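Local coordinates for protein glucoamylase (Thermoanaerobacterium thermosaccharolyticum, PDB 1LF6) that hydrolyses terminal alpha-1,4-linked glucose units one after another from the non-reducing ends of glucan chains, probably releasing beta-D-glucose, as a family 15 glucoamylase, at residues Asp92-Val97 against Thr112-Arg117; Tyr118-Asp123 against Ala137-Leu142; Phe52-Gly57 against Leu105-Val110; Ile78-Lys83 against Lys150-Tyr155; Glu28-Ala33 against Asp71-Lys76. One frame throughout, in Å; residues are numbered along the deposited sequence.

Interaction 1 of 5, residues Asp92-Val97 against Thr112-Arg117; sequences DAISKV and TDKKGR
The carbonyl oxygen of Ile94 receives Thr112 N in a nearly straight bond, Thr112 N to Ile94 O being 2.8 Å, and a water that also bonds Thr112 OG1 reaches the same oxygen weakly. Ile94 N returns a bond to Thr112 O, completing an antiparallel hydrogen-bonded pair. Beyond it comes the non-hydrogen-bonded pair Ala93-Asp113, and the last link is Lys114 N to Asp92 O at 3.0 Å. With its CG beside the backbone N (chi1 -68°) and the rest extended, Lys114 runs over the Asp92 carbonyl, CG 3.2 Å from Asp92 O, and its ammonium goes on to Lys91 O. The chain crosses Ile94 at about a right angle, where Ile94 CD1 lies 4.1 Å from Lys114 CE. Behind the pairing, a type I turn from Asp113 to Gly116 brings Arg117 back: Arg117 N uses the anti lone pair of Asp113 OD2, while Arg117 NE, 2.9 Å from Asp113 OD2, makes a salt bridge on the syn side. All this belongs to the hairpin of strands 93-99 and 107-113; the latter also pairs with strand 118-126, whose Tyr118 touches Ala93 and Asp113.

Interaction 2 of 5, residues Tyr118-Asp123 against Ala137-Leu142; sequences YRITKD and AKFEAL
Arg119 and Glu140 form the salt bridge that crosses the contact, Arg119 NH2 standing 3.0 Å from Glu140 OE2. The two flat groups are 76° apart: the oxygen sits near the guanidinium edge, whereas NH2 comes in from above the carboxylate plane. Leu142 CD2 covers one face of the same guanidinium, offset toward its rim, 3.6 Å from Arg119 NH1. Arg119 arrives there with CG opposite its backbone N (chi1 -180°) and a bend at chi3. A leucine here would remove the guanidinium, so Glu140 would probably lose its cationic mate and Leu142 CD2 the surface it rests on. A water that bonds Thr121 OG1 also lies against Glu140 OE2, though that approach is so short that its details are doubtful.

Backbone bonds pair Arg119 with Glu140 and Thr121 with Lys138 in both directions; Arg119 N to Glu140 O is weak. They zip up the antiparallel hairpin of strands 118-126 and 132-141, part of one sheet of the N-terminal beta-sandwich.

Apolar contacts fill the other side, facing strand 70-80. Tyr118 and Phe139 cross at about a right angle, Tyr118 CB meeting Phe139 CZ at 3.5 Å, and Ile120 CG1 approaches Phe139 CD2 at 4.0 Å. On the salt-bridge face, Lys138 lies alongside Thr121 and points the same way, its CE 3.5 Å from Thr121 CB.

Interaction 3 of 5, residues Phe52-Gly57 against Leu105-Val110; sequences FTLANG and LGYKLV
Two sheets of the N-terminal beta-sandwich close on each other here, strand 52-55 from one and strand 107-110 from the other. Their axes come no nearer than 10.3 Å and diverge by only 25°, so the strands meet mainly through side chains, and no hydrogen bond joins segment 52-57 to 105-110 directly. Leu54 is the central piece. Its CD1 presses on the root of the Tyr107 side chain, 3.6 Å from Tyr107 CB, and also reaches Leu109 CD1 at 4.1 Å. Phe52 flanks it, with CG set between the backbone N and carbonyl carbon (chi1 66°), which swings the ring across to the opposing strand. There the ring offers its edge: Phe52 CE2 is 3.9 Å from Tyr107 CD2, which lies in the plane of the Phe52 ring. Tyr107 is further fixed by its hydroxyl, hydrogen-bonded to Val40 O, while Val97 of strand 93-99 packs against both Tyr107 and Leu109. Leu105 O is hydrogen-bonded to the Tyr276 hydroxyl and also borders the edge of Phe52, whose CZ is 3.7 Å away from that oxygen. At the far end, where positive phi suits Gly57, the Gly57 carbonyl accepts from Asn111 and Lys122, and Leu109 CD1 touches Gly57 O at 3.7 Å.

Interaction 4 of 5, residues Ile78-Lys83 against Lys150-Tyr155; sequences IVTDGK and KLYLAY
Ile78 and Tyr152 face each other in a hydrogen-bonded antiparallel pair, Ile78 N to Tyr152 O and Tyr152 N to Ile78 O both measuring 2.7 Å. Thr80 and Lys150 repeat the pattern two residues on, with Lys150 N 2.7 Å from Thr80 O. Between them Val79 and Leu151 form a non-hydrogen-bonded pair on the other face, where Val79 CG2 rests 3.4 Å from Lys150 O. The Tyr152 ring turns its edge to Thr80, whose CG2 is 3.5 Å from Tyr152 CE1 and also packs on Lys150 CB. Lys150 kinks at chi2 (71°) and folds back over the turn that follows Thr80, setting Lys150 NZ 3.2 Å from Asp81 O, well above the carbonyl plane. Its aliphatic part passes close over Gly82, where a CB would run into Lys150 CE.

These strands, 70-80 and 150-157, are neighbours in the seven-stranded sheet of the beta-sandwich. Helix 209-216 packs on the face carrying Ile78 and Tyr152, both of which touch Leu213. Leu151 leans on Phe77 on the other face.

Further out, the turn holds itself together. Thr80 has its OG1 opposite the backbone N (chi1 -174°), which turns CG2 toward Tyr152 and lets the hydroxyl accept from Gly82 N, an ST turn; the same OG1 bonds Phe85 O. In the overlapping Asx turn, Lys83 N lies 2.6 Å from Asp81 OD2, an oxygen that Ser84 N also reaches.

Interaction 5 of 5, residues Glu28-Ala33 against Asp71-Lys76; sequences EEDTWA and DVKEIK
Lys73 lays its side chain across the backbone of Thr31 and Trp32. Its first torsion is extended (chi1 -173°), but chi2, at -94°, falls outside the usual staggered positions, and this bend carries the methylenes over the Thr31 carbonyl, with Lys73 CG 3.3 Å from Thr31 O. The next approach, of CE to that oxygen, is so short that its exact placement is doubtful. The ammonium turns to its own neighbour: Lys73 NZ and Glu74 OE1, 3.0 Å apart, make a salt bridge whose hydrogen bond is weak. Asp30 OD1 is 4.4 Å from Lys73 NZ, beyond a salt bridge, though the opposite charges probably still attract, and Asp30 OD2 is taken by His158.

Trp32 sets its CG beside the backbone N (chi1 -67°). Though its CB points away from segment 71-76, the indole comes back toward it: Trp32 CZ3 sits 3.8 Å from Val72 O, which lies in the ring plane at the edge. His158 meets the same indole edge-to-face. Ala33 CB fills the other end, 3.9 Å from Lys73 O and 4.3 Å from Glu74 CG.

Replacing Lys73 with an alanine would probably leave Glu74 without its cation and open a gap over the Thr31 carbonyl.

Thr31 OG1 lies among the backbone oxygens of Gly326, Asp327 and Gln329, within hydrogen-bonding reach of each, next to Trp325, a probable substrate-binding residue. The contact thus joins a loop of the N-terminal beta-sandwich domain, one that runs close to the probable substrate site, to the corner at Lys73 in strand 70-80.

How the interactions relate
Interactions 1 and 2, and one side of interaction 3, follow one run of neighbouring strands: 107-113 serves both 1 and 3, and it pairs with 118-126 of interaction 2 through Lys122 N to Leu109 O (2.7 Å). Lys122 NZ then crosses the sandwich to Gly57 O of interaction 3 at 2.9 Å. Interactions 4 and 5 share strand 70-80 in the facing sheet and are linked by Ala154 N to Lys76 O (2.8 Å). Interactions 2 and 4 meet inside the sandwich, Ile120 CD1 lying 4.0 Å from Leu151 CD1. Interaction 5 comes nearest the probable substrate site: the Thr31 side chain is about 8 Å from that of Trp325, while the other four lie away from it and from the probable catalytic glutamates.

Interaction 1 of 5, residues Asp92-Val97 against Thr112-Arg117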
# COMPACT_ATOMS: atom_id res chain seq x y z
N ASP A 92 22.19 3.97 11.54
CA ASP A 92 23.35 3.48 12.28
C ASP A 92 23.01 2.39 13.29
O ASP A 92 23.83 2.07 14.15
CB ASP A 92 24.04 4.64 12.99
CG ASP A 92 24.41 5.76 12.05
OD1 ASP A 92 24.95 5.46 10.96
OD2 ASP A 92 24.18 6.94 12.39
N ALA A 93 21.81 1.83 13.19
CA ALA A 93 21.39 0.78 14.11
C ALA A 93 20.61 -0.30 13.37
O ALA A 93 20.00 -0.03 12.33
CB ALA A 93 20.54 1.38 15.23
N ILE A 94 20.63 -1.51 13.90
CA ILE A 94 19.90 -2.63 13.30
C ILE A 94 18.53 -2.69 13.96
O ILE A 94 18.43 -2.73 15.19
CB ILE A 94 20.62 -3.96 13.53
CG1 ILE A 94 22.07 -3.88 13.03
CG2 ILE A 94 19.87 -5.08 12.83
CD1 ILE A 94 22.19 -3.58 11.56
N SER A 95 17.48 -2.72 13.15
CA SER A 95 16.12 -2.75 13.68
C SER A 95 15.47 -4.12 13.53
O SER A 95 15.61 -4.78 12.51
CB SER A 95 15.26 -1.70 12.98
OG SER A 95 13.99 -1.58 13.59
N LYS A 96 14.76 -4.53 14.58
CA LYS A 96 14.04 -5.79 14.60
C LYS A 96 12.60 -5.44 14.90
O LYS A 96 12.32 -4.71 15.85
CB LYS A 96 14.57 -6.71 15.72
CG LYS A 96 16.06 -7.03 15.63
CD LYS A 96 16.37 -7.81 14.37
CE LYS A 96 17.86 -8.01 14.19
NZ LYS A 96 18.17 -8.77 12.95
N VAL A 97 11.68 -5.94 14.08
CA VAL A 97 10.27 -5.64 14.29
C VAL A 97 9.45 -6.88 14.60
O VAL A 97 9.74 -7.97 14.12
CB VAL A 97 9.65 -4.95 13.05
CG1 VAL A 97 9.60 -5.93 11.88
CG2 VAL A 97 8.25 -4.42 13.38
N THR A 112 19.25 -1.78 17.70
CA THR A 112 20.54 -1.99 18.35
C THR A 112 21.67 -1.33 17.58
O THR A 112 21.96 -1.69 16.44
CB THR A 112 20.86 -3.49 18.49
OG1 THR A 112 19.83 -4.13 19.25
CG2 THR A 112 22.18 -3.69 19.20
N ASP A 113 22.30 -0.35 18.23
CA ASP A 113 23.42 0.39 17.65
C ASP A 113 24.40 -0.57 16.97
O ASP A 113 24.79 -1.58 17.55
CB ASP A 113 24.14 1.17 18.75
CG ASP A 113 25.38 1.89 18.26
OD1 ASP A 113 25.37 2.40 17.12
OD2 ASP A 113 26.37 1.95 19.02
N LYS A 114 24.77 -0.25 15.73
CA LYS A 114 25.71 -1.09 14.99
C LYS A 114 27.04 -1.21 15.71
O LYS A 114 27.79 -2.18 15.52
CB LYS A 114 25.94 -0.51 13.59
CG LYS A 114 24.74 -0.59 12.66
CD LYS A 114 25.07 -0.00 11.30
CE LYS A 114 23.89 -0.07 10.35
NZ LYS A 114 24.20 0.58 9.05
N LYS A 115 27.35 -0.23 16.55
CA LYS A 115 28.60 -0.24 17.31
C LYS A 115 28.38 -0.78 18.72
O LYS A 115 29.28 -0.75 19.56
CB LYS A 115 29.19 1.17 17.34
CG LYS A 115 29.57 1.68 15.96
CD LYS A 115 30.02 3.13 15.99
CE LYS A 115 30.39 3.61 14.59
NZ LYS A 115 30.76 5.05 14.58
N GLY A 116 27.17 -1.29 18.96
CA GLY A 116 26.83 -1.87 20.25
C GLY A 116 26.99 -0.99 21.47
O GLY A 116 27.39 -1.46 22.53
N ARG A 117 26.66 0.29 21.34
CA ARG A 117 26.78 1.22 22.45
C ARG A 117 25.43 1.46 23.12
O ARG A 117 25.36 1.65 24.34
CB ARG A 117 27.37 2.55 21.97
CG ARG A 117 28.76 2.39 21.36
CD ARG A 117 29.23 3.66 20.66
NE ARG A 117 28.25 4.11 19.67
CZ ARG A 117 28.53 4.94 18.66
NH1 ARG A 117 29.76 5.41 18.50
NH2 ARG A 117 27.57 5.31 17.82
O HOH W 1 17.69 -4.89 17.65

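Interaction 2 of 5, residues Tyr118-Asp123 against Ala137-Leu142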
# COMPACT_ATOMS: atom_id res chain seq x y z
N TYR A 118 24.36 1.43 22.33
CA TYR A 118 23.03 1.66 22.87
C TYR A 118 21.98 0.75 22.24
O TYR A 118 22.25 -0.01 21.31
CB TYR A 118 22.61 3.12 22.66
CG TYR A 118 22.45 3.49 21.20
CD1 TYR A 118 23.54 3.96 20.46
CD2 TYR A 118 21.23 3.32 20.55
CE1 TYR A 118 23.41 4.26 19.10
CE2 TYR A 118 21.09 3.61 19.19
CZ TYR A 118 22.18 4.08 18.48
OH TYR A 118 22.05 4.35 17.13
N ARG A 119 20.76 0.85 22.77
CA ARG A 119 19.63 0.07 22.29
C ARG A 119 18.36 0.84 22.61
O ARG A 119 18.18 1.31 23.74
CB ARG A 119 19.58 -1.30 22.98
CG ARG A 119 18.42 -2.18 22.53
CD ARG A 119 18.16 -3.28 23.53
NE ARG A 119 19.29 -4.20 23.63
CZ ARG A 119 19.56 -4.95 24.69
NH1 ARG A 119 20.61 -5.75 24.69
NH2 ARG A 119 18.77 -4.88 25.76
N ILE A 120 17.50 0.99 21.62
CA ILE A 120 16.24 1.71 21.83
C ILE A 120 15.08 0.77 21.51
O ILE A 120 15.05 0.15 20.44
CB ILE A 120 16.15 2.96 20.92
CG1 ILE A 120 17.30 3.92 21.24
CG2 ILE A 120 14.82 3.66 21.14
CD1 ILE A 120 17.29 5.20 20.41
N THR A 121 14.14 0.66 22.43
CA THR A 121 12.99 -0.21 22.23
C THR A 121 11.73 0.64 22.17
O THR A 121 11.53 1.54 22.99
CB THR A 121 12.87 -1.23 23.38
OG1 THR A 121 14.06 -2.01 23.44
CG2 THR A 121 11.67 -2.15 23.16
N LYS A 122 10.88 0.37 21.18
CA LYS A 122 9.66 1.15 21.01
C LYS A 122 8.38 0.32 20.97
O LYS A 122 8.37 -0.84 20.57
CB LYS A 122 9.75 1.98 19.72
CG LYS A 122 11.02 2.80 19.57
CD LYS A 122 11.10 3.43 18.18
CE LYS A 122 12.33 4.30 18.02
NZ LYS A 122 12.43 4.89 16.65
N ASP A 123 7.29 0.96 21.38
CA ASP A 123 5.95 0.36 21.38
C ASP A 123 5.13 1.41 20.65
O ASP A 123 4.98 2.52 21.15
CB ASP A 123 5.44 0.18 22.81
CG ASP A 123 5.99 -1.06 23.47
OD1 ASP A 123 7.11 -1.48 23.10
OD2 ASP A 123 5.31 -1.62 24.37
N ALA A 137 9.00 4.55 24.52
CA ALA A 137 10.38 4.23 24.21
C ALA A 137 11.22 4.18 25.47
O ALA A 137 10.91 4.83 26.47
CB ALA A 137 10.95 5.26 23.24
N LYS A 138 12.28 3.38 25.42
CA LYS A 138 13.21 3.25 26.53
C LYS A 138 14.61 3.16 25.95
O LYS A 138 14.84 2.47 24.95
CB LYS A 138 12.90 1.99 27.35
CG LYS A 138 13.17 0.68 26.62
CD LYS A 138 13.05 -0.52 27.57
CE LYS A 138 13.29 -1.83 26.82
NZ LYS A 138 13.19 -3.03 27.70
N PHE A 139 15.54 3.87 26.57
CA PHE A 139 16.92 3.87 26.11
C PHE A 139 17.78 3.03 27.03
O PHE A 139 17.64 3.09 28.25
CB PHE A 139 17.45 5.31 26.07
CG PHE A 139 18.88 5.43 25.66
CD1 PHE A 139 19.90 5.37 26.60
CD2 PHE A 139 19.22 5.57 24.32
CE1 PHE A 139 21.24 5.46 26.22
CE2 PHE A 139 20.55 5.65 23.92
CZ PHE A 139 21.57 5.60 24.88
N GLU A 140 18.67 2.24 26.44
CA GLU A 140 19.56 1.38 27.22
C GLU A 140 21.01 1.59 26.82
O GLU A 140 21.35 1.53 25.64
CB GLU A 140 19.23 -0.10 27.02
CG GLU A 140 17.84 -0.52 27.41
CD GLU A 140 17.66 -2.02 27.29
OE1 GLU A 140 18.18 -2.75 28.16
OE2 GLU A 140 17.02 -2.47 26.32
N ALA A 141 21.87 1.82 27.80
CA ALA A 141 23.29 1.99 27.53
C ALA A 141 23.93 0.61 27.55
O ALA A 141 24.05 -0.01 28.61
CB ALA A 141 23.92 2.87 28.60
N LEU A 142 24.31 0.11 26.37
CA LEU A 142 24.93 -1.21 26.28
C LEU A 142 26.35 -1.18 26.83
O LEU A 142 26.75 -2.08 27.57
CB LEU A 142 24.93 -1.70 24.82
CG LEU A 142 23.55 -2.00 24.22
CD1 LEU A 142 23.73 -2.60 22.83
CD2 LEU A 142 22.79 -2.97 25.12
O HOH W 2 16.17 -0.72 24.70

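Interaction 3 of 5, residues Phe52-Gly57 against Leu105-Val110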
# COMPACT_ATOMS: atom_id res chain seq x y z
N PHE A 52 -0.40 5.17 10.66
CA PHE A 52 1.06 5.30 10.77
C PHE A 52 1.76 4.19 10.00
O PHE A 52 1.16 3.15 9.72
CB PHE A 52 1.52 5.27 12.23
CG PHE A 52 1.29 3.94 12.91
CD1 PHE A 52 0.08 3.67 13.55
CD2 PHE A 52 2.28 2.96 12.90
CE1 PHE A 52 -0.14 2.44 14.16
CE2 PHE A 52 2.06 1.73 13.52
CZ PHE A 52 0.85 1.47 14.15
N THR A 53 3.02 4.42 9.66
CA THR A 53 3.83 3.44 8.95
C THR A 53 5.20 3.45 9.62
O THR A 53 5.60 4.45 10.20
CB THR A 53 4.01 3.78 7.45
OG1 THR A 53 4.68 5.04 7.31
CG2 THR A 53 2.66 3.86 6.76
N LEU A 54 5.90 2.32 9.54
CA LEU A 54 7.23 2.20 10.14
C LEU A 54 8.24 1.83 9.06
O LEU A 54 7.94 1.06 8.14
CB LEU A 54 7.23 1.10 11.22
CG LEU A 54 6.18 1.20 12.33
CD1 LEU A 54 6.28 -0.02 13.24
CD2 LEU A 54 6.40 2.48 13.12
N ALA A 55 9.45 2.38 9.17
CA ALA A 55 10.51 2.11 8.21
C ALA A 55 11.86 2.45 8.84
O ALA A 55 11.98 3.44 9.56
CB ALA A 55 10.30 2.94 6.94
N ASN A 56 12.85 1.60 8.58
CA ASN A 56 14.19 1.81 9.11
C ASN A 56 14.23 2.04 10.61
O ASN A 56 14.98 2.89 11.10
CB ASN A 56 14.84 2.99 8.37
CG ASN A 56 15.04 2.70 6.89
OD1 ASN A 56 14.93 3.60 6.05
ND2 ASN A 56 15.34 1.45 6.57
N GLY A 57 13.41 1.29 11.34
CA GLY A 57 13.39 1.39 12.79
C GLY A 57 12.70 2.60 13.37
O GLY A 57 12.80 2.87 14.56
N LEU A 105 -2.35 -4.83 14.86
CA LEU A 105 -1.36 -4.06 14.11
C LEU A 105 -0.62 -3.09 15.03
O LEU A 105 -0.49 -1.90 14.74
CB LEU A 105 -2.03 -3.30 12.96
CG LEU A 105 -2.53 -4.17 11.79
CD1 LEU A 105 -3.09 -3.28 10.69
CD2 LEU A 105 -1.39 -5.02 11.25
N GLY A 106 -0.15 -3.63 16.15
CA GLY A 106 0.61 -2.85 17.11
C GLY A 106 2.03 -3.37 16.96
O GLY A 106 2.23 -4.56 16.77
N TYR A 107 3.02 -2.49 17.06
CA TYR A 107 4.39 -2.93 16.87
C TYR A 107 5.40 -2.59 17.95
O TYR A 107 5.30 -1.58 18.65
CB TYR A 107 4.93 -2.38 15.54
CG TYR A 107 4.12 -2.76 14.33
CD1 TYR A 107 4.51 -3.81 13.50
CD2 TYR A 107 2.98 -2.05 13.98
CE1 TYR A 107 3.78 -4.14 12.37
CE2 TYR A 107 2.24 -2.37 12.85
CZ TYR A 107 2.65 -3.42 12.05
OH TYR A 107 1.91 -3.74 10.93
N LYS A 108 6.40 -3.46 18.04
CA LYS A 108 7.50 -3.31 18.97
C LYS A 108 8.75 -3.28 18.10
O LYS A 108 8.95 -4.14 17.24
CB LYS A 108 7.58 -4.50 19.93
CG LYS A 108 8.79 -4.45 20.86
CD LYS A 108 8.86 -5.68 21.75
CE LYS A 108 10.06 -5.63 22.66
NZ LYS A 108 10.18 -6.87 23.48
N LEU A 109 9.59 -2.28 18.31
CA LEU A 109 10.82 -2.15 17.55
C LEU A 109 12.01 -2.16 18.50
O LEU A 109 12.00 -1.51 19.54
CB LEU A 109 10.83 -0.84 16.75
CG LEU A 109 9.88 -0.72 15.55
CD1 LEU A 109 9.81 0.73 15.10
CD2 LEU A 109 10.38 -1.62 14.44
N VAL A 110 13.04 -2.92 18.14
CA VAL A 110 14.24 -2.98 18.94
C VAL A 110 15.38 -2.57 18.02
O VAL A 110 15.73 -3.31 17.10
CB VAL A 110 14.51 -4.40 19.48
CG1 VAL A 110 15.81 -4.42 20.28
CG2 VAL A 110 13.36 -4.84 20.36

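Interaction 4 of 5, residues Ile78-Lys83 against Lys150-Tyr155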
# COMPACT_ATOMS: atom_id res chain seq x y z
N ILE A 78 17.98 10.39 17.83
CA ILE A 78 19.38 10.63 17.53
C ILE A 78 20.11 10.58 18.86
O ILE A 78 19.70 11.22 19.83
CB ILE A 78 19.62 12.02 16.89
CG1 ILE A 78 18.72 12.19 15.66
CG2 ILE A 78 21.08 12.16 16.49
CD1 ILE A 78 18.95 11.15 14.58
N VAL A 79 21.19 9.80 18.92
CA VAL A 79 21.94 9.67 20.16
C VAL A 79 23.40 10.07 19.98
O VAL A 79 23.98 9.89 18.91
CB VAL A 79 21.89 8.22 20.71
CG1 VAL A 79 22.24 7.25 19.61
CG2 VAL A 79 22.85 8.06 21.87
N THR A 80 23.98 10.64 21.04
CA THR A 80 25.36 11.06 21.01
C THR A 80 25.96 10.96 22.41
O THR A 80 25.24 10.77 23.39
CB THR A 80 25.49 12.52 20.53
OG1 THR A 80 26.87 12.86 20.37
CG2 THR A 80 24.86 13.48 21.53
N ASP A 81 27.28 11.09 22.50
CA ASP A 81 27.97 11.04 23.78
C ASP A 81 28.31 12.46 24.20
O ASP A 81 28.90 12.68 25.26
CB ASP A 81 29.26 10.22 23.64
CG ASP A 81 30.22 10.81 22.62
OD1 ASP A 81 31.32 10.24 22.45
OD2 ASP A 81 29.87 11.83 21.99
N GLY A 82 27.91 13.42 23.37
CA GLY A 82 28.18 14.82 23.65
C GLY A 82 29.64 15.17 23.42
O GLY A 82 30.08 16.28 23.73
N LYS A 83 30.39 14.22 22.87
CA LYS A 83 31.81 14.41 22.63
C LYS A 83 32.23 14.18 21.18
O LYS A 83 32.81 15.06 20.56
CB LYS A 83 32.62 13.48 23.53
CG LYS A 83 32.31 13.63 25.01
CD LYS A 83 33.10 12.62 25.83
CE LYS A 83 32.75 12.72 27.30
NZ LYS A 83 33.49 11.71 28.10
N LYS A 150 23.35 11.15 25.31
CA LYS A 150 22.32 12.18 25.15
C LYS A 150 21.35 11.63 24.12
O LYS A 150 21.76 11.05 23.11
CB LYS A 150 22.92 13.49 24.64
CG LYS A 150 23.69 14.31 25.68
CD LYS A 150 25.01 13.66 26.06
CE LYS A 150 25.81 14.56 26.99
NZ LYS A 150 27.04 13.90 27.50
N LEU A 151 20.05 11.80 24.36
CA LEU A 151 19.04 11.31 23.44
C LEU A 151 18.19 12.45 22.91
O LEU A 151 17.62 13.22 23.69
CB LEU A 151 18.16 10.27 24.14
CG LEU A 151 17.08 9.62 23.28
CD1 LEU A 151 17.71 8.75 22.21
CD2 LEU A 151 16.17 8.79 24.18
N TYR A 152 18.09 12.55 21.59
CA TYR A 152 17.30 13.60 20.97
C TYR A 152 16.25 13.03 20.03
O TYR A 152 16.48 12.02 19.36
CB TYR A 152 18.21 14.58 20.21
CG TYR A 152 19.38 15.09 21.03
CD1 TYR A 152 20.56 14.36 21.12
CD2 TYR A 152 19.30 16.29 21.73
CE1 TYR A 152 21.63 14.81 21.88
CE2 TYR A 152 20.36 16.76 22.49
CZ TYR A 152 21.53 16.01 22.56
OH TYR A 152 22.59 16.45 23.33
N LEU A 153 15.10 13.69 19.98
CA LEU A 153 14.00 13.28 19.13
C LEU A 153 13.84 14.30 18.01
O LEU A 153 13.76 15.50 18.27
CB LEU A 153 12.70 13.21 19.94
CG LEU A 153 11.44 12.72 19.23
CD1 LEU A 153 11.63 11.28 18.79
CD2 LEU A 153 10.24 12.83 20.17
N ALA A 154 13.81 13.82 16.76
CA ALA A 154 13.66 14.70 15.61
C ALA A 154 12.36 14.40 14.88
O ALA A 154 12.20 13.34 14.28
CB ALA A 154 14.84 14.53 14.66
N TYR A 155 11.43 15.35 14.95
CA TYR A 155 10.13 15.23 14.31
C TYR A 155 10.10 16.06 13.03
O TYR A 155 10.34 17.27 13.08
CB TYR A 155 9.04 15.71 15.27
CG TYR A 155 7.69 15.95 14.64
CD1 TYR A 155 7.05 14.94 13.92
CD2 TYR A 155 7.03 17.17 14.78
CE1 TYR A 155 5.80 15.15 13.34
CE2 TYR A 155 5.78 17.39 14.21
CZ TYR A 155 5.17 16.37 13.50
OH TYR A 155 3.93 16.58 12.94

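Interaction 5 of 5, residues Glu28-Ala33 against Asp71-Lys76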
# COMPACT_ATOMS: atom_id res chain seq x y z
N GLU A 28 16.45 23.50 3.20
CA GLU A 28 16.58 22.75 1.96
C GLU A 28 15.38 21.82 1.76
O GLU A 28 14.65 21.52 2.71
CB GLU A 28 17.87 21.94 1.99
CG GLU A 28 18.32 21.41 0.65
CD GLU A 28 19.69 20.79 0.72
OE1 GLU A 28 20.62 21.47 1.21
OE2 GLU A 28 19.85 19.63 0.28
N GLU A 29 15.18 21.36 0.53
CA GLU A 29 14.08 20.50 0.14
C GLU A 29 14.39 19.09 0.66
O GLU A 29 15.52 18.76 0.99
CB GLU A 29 13.91 20.47 -1.37
CG GLU A 29 13.35 21.76 -1.97
CD GLU A 29 13.21 21.69 -3.48
OE1 GLU A 29 12.72 22.67 -4.08
OE2 GLU A 29 13.58 20.64 -4.05
N ASP A 30 13.30 18.44 0.84
CA ASP A 30 13.27 17.14 1.56
C ASP A 30 12.63 16.14 0.61
O ASP A 30 12.21 16.48 -0.53
CB ASP A 30 12.54 17.36 2.86
CG ASP A 30 12.72 16.39 3.97
OD1 ASP A 30 13.59 15.51 4.04
OD2 ASP A 30 11.96 16.57 4.98
N THR A 31 12.39 14.97 1.10
CA THR A 31 11.97 13.79 0.38
C THR A 31 11.11 12.94 1.29
O THR A 31 11.28 13.04 2.53
CB THR A 31 13.23 13.03 -0.10
OG1 THR A 31 12.97 12.16 -1.17
CG2 THR A 31 14.07 12.43 0.98
N TRP A 32 10.38 12.00 0.77
CA TRP A 32 9.62 11.11 1.68
C TRP A 32 10.52 10.00 2.15
O TRP A 32 11.64 9.81 1.69
CB TRP A 32 8.36 10.62 0.98
CG TRP A 32 7.36 11.72 0.72
CD1 TRP A 32 7.23 12.35 -0.50
CD2 TRP A 32 6.49 12.37 1.62
NE1 TRP A 32 6.28 13.33 -0.40
CE2 TRP A 32 5.80 13.36 0.88
CE3 TRP A 32 6.19 12.19 2.98
CZ2 TRP A 32 4.85 14.19 1.47
CZ3 TRP A 32 5.23 13.01 3.55
CH2 TRP A 32 4.58 13.99 2.80
N ALA A 33 9.99 9.18 3.05
CA ALA A 33 10.71 8.03 3.58
C ALA A 33 10.67 6.82 2.65
O ALA A 33 9.86 6.74 1.72
CB ALA A 33 10.13 7.65 4.95
N ASP A 71 1.00 13.71 6.79
CA ASP A 71 1.35 14.94 7.48
C ASP A 71 2.72 14.87 8.10
O ASP A 71 3.27 15.88 8.54
CB ASP A 71 0.33 15.22 8.58
CG ASP A 71 -1.08 15.36 8.05
OD1 ASP A 71 -1.95 14.58 8.47
OD2 ASP A 71 -1.31 16.26 7.22
N VAL A 72 3.28 13.67 8.15
CA VAL A 72 4.58 13.45 8.76
C VAL A 72 5.51 12.66 7.86
O VAL A 72 5.08 11.74 7.16
CB VAL A 72 4.41 12.69 10.10
CG1 VAL A 72 5.76 12.47 10.75
CG2 VAL A 72 3.48 13.47 11.02
N LYS A 73 6.79 13.01 7.87
CA LYS A 73 7.76 12.30 7.05
C LYS A 73 8.45 11.27 7.93
O LYS A 73 8.61 10.11 7.54
CB LYS A 73 8.78 13.28 6.47
CG LYS A 73 9.75 12.68 5.46
CD LYS A 73 11.05 12.23 6.11
CE LYS A 73 12.07 11.79 5.07
NZ LYS A 73 13.39 11.48 5.67
N GLU A 74 8.85 11.69 9.13
CA GLU A 74 9.52 10.82 10.08
C GLU A 74 9.52 11.35 11.51
O GLU A 74 9.28 12.53 11.76
CB GLU A 74 10.99 10.61 9.69
CG GLU A 74 11.24 9.74 8.50
CD GLU A 74 12.71 9.38 8.41
OE1 GLU A 74 13.55 10.31 8.45
OE2 GLU A 74 13.03 8.17 8.31
N ILE A 75 9.81 10.44 12.43
CA ILE A 75 9.93 10.73 13.86
C ILE A 75 10.99 9.73 14.30
O ILE A 75 10.70 8.54 14.45
CB ILE A 75 8.63 10.46 14.64
CG1 ILE A 75 7.49 11.31 14.08
CG2 ILE A 75 8.84 10.81 16.11
CD1 ILE A 75 6.14 11.04 14.74
N LYS A 76 12.22 10.20 14.48
CA LYS A 76 13.31 9.32 14.86
C LYS A 76 14.15 9.84 16.02
O LYS A 76 14.06 11.01 16.41
CB LYS A 76 14.23 9.09 13.66
CG LYS A 76 14.94 10.36 13.20
CD LYS A 76 15.75 10.13 11.94
CE LYS A 76 16.40 11.42 11.46
NZ LYS A 76 17.19 11.22 10.22